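Local coordinates for Non-structural protein 2 (Human rotavirus C, PDB 2GU0) that probably binds single-stranded RNA and hydrolyses nucleoside triphosphates as an octamer, serving viral genome replication and packaging in viroplasms, at residues 210-218 with 225-234. Residues are numbered along the deposited sequence; the frame is centred on the assembly and turned at random.
Sequences FNKFAAISH and LVLHSQLMSH
Ala214 and Val226 form the hydrogen-bonded pair of an antiparallel hairpin, Ala214 N to Val226 O at 2.9 Å and Val226 N to Ala214 O at 3.1 Å, with Phe213–Leu227 and Ala215–Leu225 as flanking non-hydrogen-bonded pairs. Beyond the strands, His228 holds the type I turn 210–213 twice: its backbone N donates to Lys212 O, while its side-chain NE2 reaches Asn211 O at 3.1 Å by a bent bond (135° at the hydrogen). Lys212 O also lies over one face of the imidazole, toward its rim. On the face of Ala215 and Leu225, Leu225 spreads its branches, CD1 over the Phe210 ring, CD2 against Ala215 CB. Phe213 and Leu227 diverge at CB yet lie side by side, Leu227 CD1 over the Phe213 ring, 3.6 Å from its centroid. Beside Ala214 and Val226, Ile216 tucks CG1 between its own N and C (chi1 63°) and extends CD1 to within 3.6 Å of His234 CB, while CG2 meets Leu231 CD1. His218, predicted to bind ATP, turns its ring edge to His234, CE1 lying 3.8 Å from ND1. The hairpin belongs to the HIT-like C-terminal domain and lies within its predicted RNA-binding region. Tyr184 of strand 182–188 meets both phenylalanines edge-to-face, Trp266 of helix 264–275 packs on Ile216, Leu231 and His234, and Tyr208 of a second subunit packs against His228 at the turn.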
ATOM      1  N   PHE A 210     -21.633  37.692  -1.697  1.00 38.23           N
ATOM      2  CA  PHE A 210     -20.595  37.759  -2.720  1.00 36.69           C
ATOM      3  C   PHE A 210     -20.273  39.229  -2.934  1.00 37.85           C
ATOM      4  O   PHE A 210     -20.361  39.726  -4.054  1.00 36.43           O
ATOM      5  CB  PHE A 210     -21.093  37.175  -4.045  1.00 34.41           C
ATOM      6  CG  PHE A 210     -21.548  35.747  -3.960  1.00 32.83           C
ATOM      7  CD1 PHE A 210     -22.765  35.423  -3.365  1.00 30.38           C
ATOM      8  CD2 PHE A 210     -20.754  34.720  -4.462  1.00 31.96           C
ATOM      9  CE1 PHE A 210     -23.184  34.102  -3.268  1.00 27.90           C
ATOM     10  CE2 PHE A 210     -21.165  33.393  -4.369  1.00 32.13           C
ATOM     11  CZ  PHE A 210     -22.386  33.085  -3.769  1.00 29.35           C
ATOM     12  N   ASN A 211     -19.897  39.925  -1.864  1.00 39.15           N
ATOM     13  CA  ASN A 211     -19.617  41.349  -1.972  1.00 39.60           C
ATOM     14  C   ASN A 211     -18.437  41.683  -2.870  1.00 39.41           C
ATOM     15  O   ASN A 211     -18.392  42.764  -3.448  1.00 39.53           O
ATOM     16  CB  ASN A 211     -19.430  41.980  -0.578  1.00 41.30           C
ATOM     17  CG  ASN A 211     -18.012  41.853  -0.048  1.00 42.23           C
ATOM     18  OD1 ASN A 211     -17.585  40.779   0.378  1.00 42.83           O
ATOM     19  ND2 ASN A 211     -17.275  42.961  -0.070  1.00 42.03           N
ATOM     20  N   LYS A 212     -17.489  40.762  -3.001  1.00 40.07           N
ATOM     21  CA  LYS A 212     -16.318  40.990  -3.851  1.00 40.11           C
ATOM     22  C   LYS A 212     -16.635  40.825  -5.343  1.00 39.40           C
ATOM     23  O   LYS A 212     -15.815  41.158  -6.207  1.00 41.71           O
ATOM     24  CB  LYS A 212     -15.193  40.017  -3.480  1.00 40.38           C
ATOM     25  CG  LYS A 212     -14.458  40.332  -2.194  1.00 41.78           C
ATOM     26  CD  LYS A 212     -13.367  39.299  -1.960  1.00 44.29           C
ATOM     27  CE  LYS A 212     -12.437  39.686  -0.808  1.00 46.49           C
ATOM     28  NZ  LYS A 212     -11.409  38.625  -0.504  1.00 46.46           N
ATOM     29  N   PHE A 213     -17.829  40.328  -5.643  1.00 36.98           N
ATOM     30  CA  PHE A 213     -18.222  40.077  -7.024  1.00 33.69           C
ATOM     31  C   PHE A 213     -19.270  40.989  -7.628  1.00 32.24           C
ATOM     32  O   PHE A 213     -19.961  41.725  -6.938  1.00 33.39           O
ATOM     33  CB  PHE A 213     -18.723  38.646  -7.162  1.00 30.98           C
ATOM     34  CG  PHE A 213     -17.792  37.622  -6.614  1.00 26.62           C
ATOM     35  CD1 PHE A 213     -17.623  37.485  -5.250  1.00 23.15           C
ATOM     36  CD2 PHE A 213     -17.113  36.764  -7.461  1.00 25.61           C
ATOM     37  CE1 PHE A 213     -16.803  36.513  -4.740  1.00 21.33           C
ATOM     38  CE2 PHE A 213     -16.285  35.784  -6.951  1.00 25.07           C
ATOM     39  CZ  PHE A 213     -16.133  35.660  -5.582  1.00 22.22           C
ATOM     40  N   ALA A 214     -19.381  40.905  -8.945  1.00 31.24           N
ATOM     41  CA  ALA A 214     -20.351  41.676  -9.706  1.00 31.26           C
ATOM     42  C   ALA A 214     -20.985  40.700 -10.687  1.00 30.70           C
ATOM     43  O   ALA A 214     -20.288  40.007 -11.421  1.00 30.34           O
ATOM     44  CB  ALA A 214     -19.662  42.806 -10.457  1.00 30.65           C
ATOM     45  N   ALA A 215     -22.306  40.635 -10.679  1.00 30.70           N
ATOM     46  CA  ALA A 215     -23.021  39.741 -11.565  1.00 30.35           C
ATOM     47  C   ALA A 215     -23.173  40.420 -12.911  1.00 32.06           C
ATOM     48  O   ALA A 215     -23.823  41.465 -13.015  1.00 30.75           O
ATOM     49  CB  ALA A 215     -24.373  39.425 -10.985  1.00 29.15           C
ATOM     50  N   ILE A 216     -22.565  39.828 -13.937  1.00 34.38           N
ATOM     51  CA  ILE A 216     -22.629  40.380 -15.287  1.00 36.57           C
ATOM     52  C   ILE A 216     -23.342  39.440 -16.256  1.00 40.22           C
ATOM     53  O   ILE A 216     -23.724  38.325 -15.896  1.00 41.61           O
ATOM     54  CB  ILE A 216     -21.216  40.657 -15.843  1.00 34.65           C
ATOM     55  CG1 ILE A 216     -20.435  39.355 -15.956  1.00 34.31           C
ATOM     56  CG2 ILE A 216     -20.475  41.627 -14.942  1.00 35.92           C
ATOM     57  CD1 ILE A 216     -19.021  39.533 -16.472  1.00 36.03           C
ATOM     58  N   SER A 217     -23.533  39.906 -17.485  1.00 42.88           N
ATOM     59  CA  SER A 217     -24.158  39.097 -18.519  1.00 46.11           C
ATOM     60  C   SER A 217     -23.483  39.352 -19.846  1.00 48.74           C
ATOM     61  O   SER A 217     -23.241  40.500 -20.213  1.00 49.03           O
ATOM     62  CB  SER A 217     -25.635  39.417 -18.668  1.00 47.21           C
ATOM     63  OG  SER A 217     -26.152  38.767 -19.819  1.00 45.63           O
ATOM     64  N   HIS A 218     -23.175  38.272 -20.559  1.00 51.69           N
ATOM     65  CA  HIS A 218     -22.540  38.372 -21.859  1.00 52.86           C
ATOM     66  C   HIS A 218     -23.633  38.467 -22.926  1.00 52.43           C
ATOM     67  O   HIS A 218     -23.385  38.217 -24.100  1.00 53.16           O
ATOM     68  CB  HIS A 218     -21.665  37.146 -22.127  1.00 56.65           C
ATOM     69  CG  HIS A 218     -20.571  36.942 -21.122  1.00 61.90           C
ATOM     70  ND1 HIS A 218     -19.646  37.918 -20.815  1.00 63.95           N
ATOM     71  CD2 HIS A 218     -20.229  35.854 -20.385  1.00 63.98           C
ATOM     72  CE1 HIS A 218     -18.781  37.440 -19.936  1.00 64.71           C
ATOM     73  NE2 HIS A 218     -19.112  36.192 -19.657  1.00 64.72           N
ATOM     74  N   LEU A 225     -20.765  35.695 -11.766  1.00 34.91           N
ATOM     75  CA  LEU A 225     -20.294  36.504 -10.648  1.00 34.82           C
ATOM     76  C   LEU A 225     -18.780  36.552 -10.808  1.00 34.59           C
ATOM     77  O   LEU A 225     -18.117  35.519 -10.697  1.00 34.80           O
ATOM     78  CB  LEU A 225     -20.652  35.848  -9.307  1.00 33.01           C
ATOM     79  CG  LEU A 225     -22.125  35.936  -8.905  1.00 31.85           C
ATOM     80  CD1 LEU A 225     -22.385  35.071  -7.702  1.00 32.25           C
ATOM     81  CD2 LEU A 225     -22.485  37.376  -8.604  1.00 32.03           C
ATOM     82  N   VAL A 226     -18.239  37.736 -11.085  1.00 32.81           N
ATOM     83  CA  VAL A 226     -16.805  37.884 -11.280  1.00 32.57           C
ATOM     84  C   VAL A 226     -16.200  38.838 -10.270  1.00 32.62           C
ATOM     85  O   VAL A 226     -16.909  39.650  -9.679  1.00 32.98           O
ATOM     86  CB  VAL A 226     -16.495  38.382 -12.704  1.00 33.90           C
ATOM     87  CG1 VAL A 226     -17.034  37.391 -13.715  1.00 33.72           C
ATOM     88  CG2 VAL A 226     -17.121  39.752 -12.942  1.00 34.95           C
ATOM     89  N   LEU A 227     -14.893  38.732 -10.056  1.00 32.28           N
ATOM     90  CA  LEU A 227     -14.213  39.604  -9.105  1.00 33.50           C
ATOM     91  C   LEU A 227     -14.160  41.026  -9.640  1.00 36.02           C
ATOM     92  O   LEU A 227     -13.947  41.229 -10.839  1.00 34.51           O
ATOM     93  CB  LEU A 227     -12.782  39.117  -8.844  1.00 31.65           C
ATOM     94  CG  LEU A 227     -12.440  38.216  -7.647  1.00 27.80           C
ATOM     95  CD1 LEU A 227     -13.685  37.889  -6.862  1.00 26.39           C
ATOM     96  CD2 LEU A 227     -11.751  36.959  -8.142  1.00 26.40           C
ATOM     97  N   HIS A 228     -14.356  42.008  -8.757  1.00 38.34           N
ATOM     98  CA  HIS A 228     -14.310  43.408  -9.173  1.00 39.99           C
ATOM     99  C   HIS A 228     -13.006  43.659  -9.928  1.00 42.05           C
ATOM    100  O   HIS A 228     -12.967  44.414 -10.904  1.00 43.55           O
ATOM    101  CB  HIS A 228     -14.396  44.340  -7.960  1.00 39.33           C
ATOM    102  CG  HIS A 228     -15.738  44.352  -7.291  1.00 37.12           C
ATOM    103  ND1 HIS A 228     -16.916  44.522  -7.986  1.00 34.65           N
ATOM    104  CD2 HIS A 228     -16.086  44.254  -5.985  1.00 35.78           C
ATOM    105  CE1 HIS A 228     -17.929  44.530  -7.138  1.00 34.93           C
ATOM    106  NE2 HIS A 228     -17.452  44.369  -5.918  1.00 34.53           N
ATOM    107  N   SER A 229     -11.941  43.002  -9.478  1.00 42.93           N
ATOM    108  CA  SER A 229     -10.636  43.126 -10.113  1.00 43.31           C
ATOM    109  C   SER A 229     -10.611  42.347 -11.421  1.00 43.24           C
ATOM    110  O   SER A 229      -9.575  41.853 -11.834  1.00 43.05           O
ATOM    111  CB  SER A 229      -9.549  42.582  -9.185  1.00 44.51           C
ATOM    112  OG  SER A 229      -9.670  41.177  -9.026  1.00 44.40           O
ATOM    113  N   GLN A 230     -11.758  42.224 -12.069  1.00 45.10           N
ATOM    114  CA  GLN A 230     -11.846  41.494 -13.331  1.00 46.64           C
ATOM    115  C   GLN A 230     -12.920  42.119 -14.183  1.00 46.87           C
ATOM    116  O   GLN A 230     -12.994  41.883 -15.381  1.00 47.32           O
ATOM    117  CB  GLN A 230     -12.224  40.034 -13.089  1.00 47.19           C
ATOM    118  CG  GLN A 230     -11.226  39.238 -12.282  1.00 46.75           C
ATOM    119  CD  GLN A 230      -9.914  39.081 -12.999  1.00 47.41           C
ATOM    120  OE1 GLN A 230      -9.875  38.684 -14.176  1.00 47.71           O
ATOM    121  NE2 GLN A 230      -8.824  39.380 -12.301  1.00 45.12           N
ATOM    122  N   LEU A 231     -13.767  42.906 -13.538  1.00 47.72           N
ATOM    123  CA  LEU A 231     -14.866  43.574 -14.210  1.00 48.79           C
ATOM    124  C   LEU A 231     -14.424  44.207 -15.538  1.00 49.74           C
ATOM    125  O   LEU A 231     -15.127  44.085 -16.540  1.00 49.80           O
ATOM    126  CB  LEU A 231     -15.476  44.612 -13.260  1.00 46.50           C
ATOM    127  CG  LEU A 231     -16.907  45.077 -13.528  1.00 45.56           C
ATOM    128  CD1 LEU A 231     -17.789  43.905 -13.933  1.00 45.66           C
ATOM    129  CD2 LEU A 231     -17.445  45.744 -12.280  1.00 44.12           C
ATOM    130  N   MET A 232     -13.264  44.865 -15.551  1.00 51.39           N
ATOM    131  CA  MET A 232     -12.752  45.479 -16.779  1.00 53.50           C
ATOM    132  C   MET A 232     -12.623  44.435 -17.888  1.00 54.24           C
ATOM    133  O   MET A 232     -13.300  44.514 -18.910  1.00 54.90           O
ATOM    134  CB  MET A 232     -11.382  46.120 -16.539  1.00 54.70           C
ATOM    135  CG  MET A 232     -11.433  47.536 -15.990  1.00 58.22           C
ATOM    136  SD  MET A 232     -12.190  48.721 -17.126  1.00 60.39           S
ATOM    137  CE  MET A 232     -10.837  48.935 -18.261  1.00 61.10           C
ATOM    138  N   SER A 233     -11.742  43.461 -17.672  1.00 53.92           N
ATOM    139  CA  SER A 233     -11.500  42.380 -18.623  1.00 53.33           C
ATOM    140  C   SER A 233     -12.750  41.895 -19.336  1.00 53.04           C
ATOM    141  O   SER A 233     -12.809  41.883 -20.559  1.00 52.98           O
ATOM    142  CB  SER A 233     -10.855  41.206 -17.905  1.00 52.50           C
ATOM    143  OG  SER A 233      -9.686  41.637 -17.243  1.00 55.06           O
ATOM    144  N   HIS A 234     -13.738  41.473 -18.564  1.00 53.94           N
ATOM    145  CA  HIS A 234     -14.984  40.991 -19.130  1.00 55.56           C
ATOM    146  C   HIS A 234     -15.653  42.107 -19.909  1.00 57.13           C
ATOM    147  O   HIS A 234     -16.384  41.861 -20.868  1.00 57.55           O
ATOM    148  CB  HIS A 234     -15.904  40.513 -18.011  1.00 54.71           C
ATOM    149  CG  HIS A 234     -15.410  39.287 -17.316  1.00 54.10           C
ATOM    150  ND1 HIS A 234     -15.637  38.019 -17.800  1.00 54.27           N
ATOM    151  CD2 HIS A 234     -14.663  39.138 -16.198  1.00 54.67           C
ATOM    152  CE1 HIS A 234     -15.052  37.139 -17.009  1.00 53.89           C
ATOM    153  NE2 HIS A 234     -14.454  37.792 -16.029  1.00 54.65           N
TER